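Local structure of E2A dna-binding protein (Human adenovirus 5, 2WB0) at residues Trp98-Leu109 and Gly189-Lys200. The protein binds single-stranded DNA and, by forming multimers, unwinds the template without ATP during the elongation phase of adenoviral strand-displacement replication. Residues are numbered along the deposited sequence; the frame is centred on the assembly and turned at random.
Sequences WLHRCAEIEGEL and GAKAQVAFKQIK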
ATOM      1  N   TRP A  98      -6.113  -7.584   2.278  1.00 14.33           N
ATOM      2  CA  TRP A  98      -6.906  -7.335   3.456  1.00 15.77           C
ATOM      3  C   TRP A  98      -8.399  -7.437   3.095  1.00 16.68           C
ATOM      4  O   TRP A  98      -8.867  -6.717   2.239  1.00 15.63           O
ATOM      5  CB  TRP A  98      -6.547  -5.975   4.054  1.00 14.95           C
ATOM      6  CG  TRP A  98      -7.496  -5.477   5.138  1.00 15.91           C
ATOM      7  CD1 TRP A  98      -8.115  -6.210   6.145  1.00 19.07           C
ATOM      8  CD2 TRP A  98      -7.830  -4.109   5.369  1.00 13.87           C
ATOM      9  NE1 TRP A  98      -8.862  -5.362   6.941  1.00 15.93           N
ATOM     10  CE2 TRP A  98      -8.697  -4.066   6.494  1.00 14.55           C
ATOM     11  CE3 TRP A  98      -7.513  -2.915   4.688  1.00 13.04           C
ATOM     12  CZ2 TRP A  98      -9.316  -2.886   6.917  1.00 13.31           C
ATOM     13  CZ3 TRP A  98      -8.102  -1.707   5.132  1.00 12.83           C
ATOM     14  CH2 TRP A  98      -8.984  -1.715   6.258  1.00 16.42           C
ATOM     15  N   LEU A  99      -9.133  -8.350   3.752  1.00 15.81           N
ATOM     16  CA  LEU A  99     -10.565  -8.514   3.498  1.00 16.11           C
ATOM     17  C   LEU A  99     -11.180  -7.436   4.323  1.00 16.32           C
ATOM     18  O   LEU A  99     -11.454  -7.646   5.521  1.00 15.75           O
ATOM     19  CB  LEU A  99     -11.058  -9.899   3.994  1.00 16.87           C
ATOM     20  CG  LEU A  99     -12.596 -10.125   3.857  1.00 24.21           C
ATOM     21  CD1 LEU A  99     -12.974 -10.054   2.412  1.00 24.38           C
ATOM     22  CD2 LEU A  99     -12.928 -11.555   4.422  1.00 29.24           C
ATOM     23  N   HIS A 100     -11.386  -6.261   3.726  1.00 15.29           N
ATOM     24  CA  HIS A 100     -11.547  -5.059   4.550  1.00 15.14           C
ATOM     25  C   HIS A 100     -12.940  -4.873   5.119  1.00 14.64           C
ATOM     26  O   HIS A 100     -13.068  -4.297   6.178  1.00 15.47           O
ATOM     27  CB  HIS A 100     -11.181  -3.790   3.737  1.00 14.08           C
ATOM     28  CG  HIS A 100     -11.823  -3.728   2.386  1.00 12.47           C
ATOM     29  ND1 HIS A 100     -13.077  -3.162   2.153  1.00 12.79           N
ATOM     30  CD2 HIS A 100     -11.375  -4.174   1.192  1.00 11.73           C
ATOM     31  CE1 HIS A 100     -13.348  -3.284   0.861  1.00 14.68           C
ATOM     32  NE2 HIS A 100     -12.326  -3.888   0.256  1.00 14.94           N
ATOM     33  N   ARG A 101     -13.983  -5.277   4.378  1.00 16.17           N
ATOM     34  CA  ARG A 101     -15.393  -5.106   4.766  1.00 15.73           C
ATOM     35  C   ARG A 101     -15.758  -3.670   5.030  1.00 16.03           C
ATOM     36  O   ARG A 101     -16.609  -3.359   5.887  1.00 15.65           O
ATOM     37  CB  ARG A 101     -15.745  -6.000   5.981  1.00 17.67           C
ATOM     38  CG  ARG A 101     -15.600  -7.462   5.639  1.00 22.51           C
ATOM     39  CD  ARG A 101     -16.164  -8.408   6.668  1.00 32.91           C
ATOM     40  NE  ARG A 101     -15.595  -9.722   6.363  1.00 41.42           N
ATOM     41  CZ  ARG A 101     -15.756 -10.833   7.091  1.00 47.73           C
ATOM     42  NH1 ARG A 101     -16.501 -10.822   8.193  1.00 50.81           N
ATOM     43  NH2 ARG A 101     -15.182 -11.973   6.709  1.00 49.07           N
ATOM     44  N   CYS A 102     -15.083  -2.780   4.323  1.00 14.81           N
ATOM     45  CA  CYS A 102     -15.338  -1.337   4.454  1.00 15.59           C
ATOM     46  C   CYS A 102     -16.306  -0.805   3.394  1.00 15.63           C
ATOM     47  O   CYS A 102     -16.708   0.376   3.433  1.00 14.43           O
ATOM     48  CB  CYS A 102     -14.022  -0.540   4.393  1.00 14.15           C
ATOM     49  SG  CYS A 102     -13.031  -0.661   5.902  1.00 17.30           S
ATOM     50  N   ALA A 103     -16.706  -1.652   2.463  1.00 16.16           N
ATOM     51  CA  ALA A 103     -17.748  -1.211   1.516  1.00 19.51           C
ATOM     52  C   ALA A 103     -18.986  -2.077   1.571  1.00 22.95           C
ATOM     53  O   ALA A 103     -19.711  -2.114   0.577  1.00 27.52           O
ATOM     54  CB  ALA A 103     -17.258  -1.230   0.076  1.00 18.50           C
ATOM     55  N   GLU A 104     -19.235  -2.780   2.655  1.00 23.59           N
ATOM     56  CA  GLU A 104     -20.358  -3.774   2.727  1.00 25.53           C
ATOM     57  C   GLU A 104     -21.581  -3.132   3.414  1.00 24.99           C
ATOM     58  O   GLU A 104     -22.746  -3.421   3.069  1.00 25.57           O
ATOM     59  CB  GLU A 104     -19.904  -4.944   3.571  1.00 26.54           C
ATOM     60  CG  GLU A 104     -20.470  -6.335   3.337  1.00 36.27           C
ATOM     61  CD  GLU A 104     -19.536  -7.418   3.948  1.00 44.48           C
ATOM     62  OE1 GLU A 104     -19.123  -8.380   3.235  1.00 48.27           O
ATOM     63  OE2 GLU A 104     -19.168  -7.295   5.140  1.00 45.50           O
ATOM     64  N   ILE A 105     -21.317  -2.339   4.423  1.00 22.80           N
ATOM     65  CA  ILE A 105     -22.372  -1.753   5.213  1.00 22.61           C
ATOM     66  C   ILE A 105     -22.288  -0.237   5.121  1.00 22.69           C
ATOM     67  O   ILE A 105     -21.276   0.391   5.458  1.00 21.24           O
ATOM     68  CB  ILE A 105     -22.253  -2.165   6.721  1.00 23.35           C
ATOM     69  CG1 ILE A 105     -22.028  -3.687   6.885  1.00 23.70           C
ATOM     70  CG2 ILE A 105     -23.344  -1.481   7.576  1.00 20.81           C
ATOM     71  CD1 ILE A 105     -23.005  -4.410   7.733  1.00 31.01           C
ATOM     72  N   GLU A 106     -23.405   0.355   4.738  1.00 22.21           N
ATOM     73  CA  GLU A 106     -23.470   1.818   4.610  1.00 24.66           C
ATOM     74  C   GLU A 106     -23.028   2.581   5.863  1.00 22.87           C
ATOM     75  O   GLU A 106     -23.510   2.323   6.972  1.00 24.34           O
ATOM     76  CB  GLU A 106     -24.858   2.240   4.071  1.00 25.22           C
ATOM     77  CG  GLU A 106     -24.838   3.614   3.428  1.00 31.87           C
ATOM     78  CD  GLU A 106     -23.979   3.687   2.106  1.00 37.57           C
ATOM     79  OE1 GLU A 106     -23.522   4.824   1.826  1.00 42.72           O
ATOM     80  OE2 GLU A 106     -23.760   2.660   1.358  1.00 38.24           O
ATOM     81  N   GLY A 107     -22.049   3.485   5.688  1.00 21.02           N
ATOM     82  CA  GLY A 107     -21.534   4.311   6.757  1.00 20.64           C
ATOM     83  C   GLY A 107     -20.579   3.594   7.674  1.00 20.54           C
ATOM     84  O   GLY A 107     -20.027   4.200   8.610  1.00 22.24           O
ATOM     85  N   GLU A 108     -20.375   2.294   7.461  1.00 18.76           N
ATOM     86  CA  GLU A 108     -19.556   1.540   8.409  1.00 17.79           C
ATOM     87  C   GLU A 108     -18.145   1.271   7.872  1.00 17.65           C
ATOM     88  O   GLU A 108     -18.015   0.696   6.769  1.00 14.91           O
ATOM     89  CB  GLU A 108     -20.255   0.228   8.764  1.00 18.47           C
ATOM     90  CG  GLU A 108     -19.551  -0.587   9.887  1.00 17.03           C
ATOM     91  CD  GLU A 108     -20.330  -1.839  10.168  1.00 20.08           C
ATOM     92  OE1 GLU A 108     -21.460  -1.662  10.665  1.00 19.32           O
ATOM     93  OE2 GLU A 108     -19.826  -2.954   9.849  1.00 17.47           O
ATOM     94  N   LEU A 109     -17.112   1.673   8.649  1.00 16.35           N
ATOM     95  CA  LEU A 109     -15.720   1.231   8.370  1.00 16.98           C
ATOM     96  C   LEU A 109     -15.203   0.187   9.391  1.00 16.04           C
ATOM     97  O   LEU A 109     -15.628   0.205  10.529  1.00 17.11           O
ATOM     98  CB  LEU A 109     -14.750   2.395   8.320  1.00 17.12           C
ATOM     99  CG  LEU A 109     -15.146   3.410   7.252  1.00 19.78           C
ATOM    100  CD1 LEU A 109     -14.449   4.648   7.576  1.00 20.20           C
ATOM    101  CD2 LEU A 109     -14.769   2.839   5.825  1.00 18.81           C
ATOM    102  N   GLY A 189     -14.995   9.871   7.608  1.00 22.88           N
ATOM    103  CA  GLY A 189     -15.414   8.482   7.441  1.00 21.35           C
ATOM    104  C   GLY A 189     -16.181   8.311   6.149  1.00 21.96           C
ATOM    105  O   GLY A 189     -16.041   7.307   5.459  1.00 20.47           O
ATOM    106  N   ALA A 190     -17.029   9.293   5.824  1.00 19.90           N
ATOM    107  CA  ALA A 190     -17.751   9.201   4.567  1.00 20.28           C
ATOM    108  C   ALA A 190     -16.808   9.165   3.355  1.00 19.23           C
ATOM    109  O   ALA A 190     -17.002   8.391   2.419  1.00 19.11           O
ATOM    110  CB  ALA A 190     -18.803  10.370   4.453  1.00 21.00           C
ATOM    111  N   LYS A 191     -15.814  10.048   3.351  1.00 19.52           N
ATOM    112  CA  LYS A 191     -14.824  10.051   2.290  1.00 19.50           C
ATOM    113  C   LYS A 191     -14.022   8.700   2.253  1.00 17.24           C
ATOM    114  O   LYS A 191     -13.676   8.220   1.172  1.00 17.32           O
ATOM    115  CB  LYS A 191     -13.811  11.199   2.508  1.00 19.37           C
ATOM    116  CG  LYS A 191     -12.867  11.302   1.328  1.00 22.70           C
ATOM    117  CD  LYS A 191     -12.443  12.724   1.105  1.00 32.05           C
ATOM    118  CE  LYS A 191     -11.198  13.108   1.751  1.00 35.71           C
ATOM    119  NZ  LYS A 191     -11.340  14.625   1.770  1.00 39.56           N
ATOM    120  N   ALA A 192     -13.659   8.156   3.425  1.00 16.45           N
ATOM    121  CA  ALA A 192     -12.995   6.853   3.472  1.00 15.35           C
ATOM    122  C   ALA A 192     -13.867   5.821   2.804  1.00 15.26           C
ATOM    123  O   ALA A 192     -13.365   5.009   2.019  1.00 14.90           O
ATOM    124  CB  ALA A 192     -12.679   6.402   4.890  1.00 16.21           C
ATOM    125  N   GLN A 193     -15.165   5.811   3.125  1.00 15.12           N
ATOM    126  CA  GLN A 193     -15.958   4.761   2.535  1.00 15.44           C
ATOM    127  C   GLN A 193     -16.036   4.941   1.017  1.00 15.32           C
ATOM    128  O   GLN A 193     -15.977   3.984   0.285  1.00 16.87           O
ATOM    129  CB  GLN A 193     -17.351   4.614   3.131  1.00 15.38           C
ATOM    130  CG  GLN A 193     -18.061   3.330   2.501  1.00 18.09           C
ATOM    131  CD  GLN A 193     -19.232   2.806   3.359  1.00 23.74           C
ATOM    132  OE1 GLN A 193     -19.151   1.718   4.004  1.00 21.82           O
ATOM    133  NE2 GLN A 193     -20.331   3.570   3.361  1.00 17.75           N
ATOM    134  N   VAL A 194     -16.151   6.161   0.544  1.00 15.18           N
ATOM    135  CA  VAL A 194     -16.099   6.359  -0.933  1.00 14.46           C
ATOM    136  C   VAL A 194     -14.866   5.682  -1.540  1.00 13.49           C
ATOM    137  O   VAL A 194     -14.978   4.987  -2.535  1.00 13.94           O
ATOM    138  CB  VAL A 194     -16.115   7.843  -1.276  1.00 15.32           C
ATOM    139  CG1 VAL A 194     -15.830   8.027  -2.786  1.00 13.62           C
ATOM    140  CG2 VAL A 194     -17.476   8.439  -0.967  1.00 15.74           C
ATOM    141  N   ALA A 195     -13.676   5.862  -0.936  1.00 14.96           N
ATOM    142  CA  ALA A 195     -12.419   5.262  -1.480  1.00 13.80           C
ATOM    143  C   ALA A 195     -12.382   3.723  -1.454  1.00 13.61           C
ATOM    144  O   ALA A 195     -11.790   3.048  -2.358  1.00 12.79           O
ATOM    145  CB  ALA A 195     -11.205   5.823  -0.678  1.00 14.01           C
ATOM    146  N   PHE A 196     -12.957   3.138  -0.411  1.00 13.95           N
ATOM    147  CA  PHE A 196     -13.118   1.685  -0.431  1.00 15.40           C
ATOM    148  C   PHE A 196     -14.136   1.205  -1.477  1.00 14.73           C
ATOM    149  O   PHE A 196     -13.942   0.165  -2.091  1.00 15.03           O
ATOM    150  CB  PHE A 196     -13.448   1.117   0.957  1.00 15.92           C
ATOM    151  CG  PHE A 196     -12.227   1.088   1.932  1.00 15.08           C
ATOM    152  CD1 PHE A 196     -11.371   0.001   1.985  1.00 12.19           C
ATOM    153  CD2 PHE A 196     -12.007   2.141   2.780  1.00 14.87           C
ATOM    154  CE1 PHE A 196     -10.311  -0.051   2.869  1.00 13.18           C
ATOM    155  CE2 PHE A 196     -10.900   2.125   3.688  1.00 16.86           C
ATOM    156  CZ  PHE A 196     -10.058   0.990   3.707  1.00 13.65           C
ATOM    157  N   LYS A 197     -15.208   1.971  -1.677  1.00 14.49           N
ATOM    158  CA  LYS A 197     -16.164   1.593  -2.734  1.00 14.04           C
ATOM    159  C   LYS A 197     -15.491   1.668  -4.093  1.00 14.09           C
ATOM    160  O   LYS A 197     -15.801   0.874  -5.001  1.00 15.03           O
ATOM    161  CB  LYS A 197     -17.384   2.535  -2.716  1.00 14.87           C
ATOM    162  CG  LYS A 197     -18.399   2.115  -1.606  1.00 13.97           C
ATOM    163  CD  LYS A 197     -19.630   3.070  -1.601  1.00 20.72           C
ATOM    164  CE  LYS A 197     -20.829   2.473  -0.854  1.00 24.34           C
ATOM    165  NZ  LYS A 197     -21.737   3.565  -0.387  1.00 23.61           N
ATOM    166  N   GLN A 198     -14.618   2.671  -4.240  1.00 13.09           N
ATOM    167  CA  GLN A 198     -13.888   2.915  -5.493  1.00 13.26           C
ATOM    168  C   GLN A 198     -12.997   1.726  -5.807  1.00 12.74           C
ATOM    169  O   GLN A 198     -13.010   1.261  -6.943  1.00 12.78           O
ATOM    170  CB  GLN A 198     -13.038   4.207  -5.400  1.00 12.45           C
ATOM    171  CG  GLN A 198     -12.399   4.702  -6.768  1.00 13.54           C
ATOM    172  CD  GLN A 198     -11.261   3.854  -7.277  1.00 16.64           C
ATOM    173  OE1 GLN A 198     -10.999   3.810  -8.516  1.00 19.96           O
ATOM    174  NE2 GLN A 198     -10.490   3.241  -6.338  1.00 12.16           N
ATOM    175  N   ILE A 199     -12.243   1.214  -4.822  1.00 12.42           N
ATOM    176  CA  ILE A 199     -11.309   0.123  -5.165  1.00 14.14           C
ATOM    177  C   ILE A 199     -12.094  -1.162  -5.489  1.00 14.28           C
ATOM    178  O   ILE A 199     -11.753  -1.893  -6.436  1.00 15.48           O
ATOM    179  CB  ILE A 199     -10.189  -0.099  -4.071  1.00 13.38           C
ATOM    180  CG1 ILE A 199      -9.131  -1.074  -4.636  1.00 12.85           C
ATOM    181  CG2 ILE A 199     -10.761  -0.617  -2.752  1.00 15.70           C
ATOM    182  CD1 ILE A 199      -8.423  -0.508  -5.935  1.00 14.20           C
ATOM    183  N   LYS A 200     -13.139  -1.407  -4.716  1.00 16.64           N
ATOM    184  CA  LYS A 200     -13.992  -2.561  -4.949  1.00 17.73           C
ATOM    185  C   LYS A 200     -14.635  -2.496  -6.349  1.00 17.75           C
ATOM    186  O   LYS A 200     -14.552  -3.458  -7.111  1.00 19.15           O
ATOM    187  CB  LYS A 200     -14.995  -2.708  -3.846  1.00 17.96           C
ATOM    188  CG  LYS A 200     -16.028  -3.818  -4.125  1.00 24.07           C
ATOM    189  CD  LYS A 200     -16.903  -3.999  -2.852  1.00 28.49           C
ATOM    190  CE  LYS A 200     -18.261  -4.600  -3.234  1.00 35.39           C
ATOM    191  NZ  LYS A 200     -19.296  -4.460  -2.118  1.00 39.39           N
TER
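Cys102 lies over one face of the Phe196 ring, with CB 3.5 Å from Phe196 CG and SG 4.0 Å from the ring centroid, 8° off the normal. The cysteine thus gives that face both a CH-pi and a sulfur-aromatic contact. Trp98, His100 and Phe196 form an aromatic cluster. Trp98 CZ3 lies near the plane of the Phe196 ring at its edge, 3.6 Å from Phe196 CE1, and the two ring planes are 85° apart. His100 brings one face over Phe196 CD1; its ND1 accepts a hydrogen bond from the backbone N of Cys102 (3.0 Å), which should limit rotation of the imidazole. Leu109 forks over the helix, CD1 touching Ala192 CB at 3.7 Å and CD2 lying between the Gln193 backbone and the Phe196 ring; the small alanine lets it come close.

Gln193, with CG anti to its backbone N (chi1 -174°) and an extended chain, pushes its amide into the loop among backbone groups of Cys102, Ile105, Gly107 and Glu108. Gly107 tolerates the positive phi of the type II turn from Ile105 to Glu108. At this exposed turn Glu106 bends back, and its OE2 takes Lys197 NZ on the syn side in a 2.8 Å salt bridge, while Ala103 CB packs against the aliphatic stems of Lys197 and Lys200.

The loop leaving strand 95-99 thereby covers one flank of helix 189-206, with Trp98 about 8 Å, side chain to metal, from the zinc ion held by Cys111, His113, Cys166 and Cys182; strands 242-246 and 271-276 also pack against the helix, and strand 216-220 pairs with 95-99.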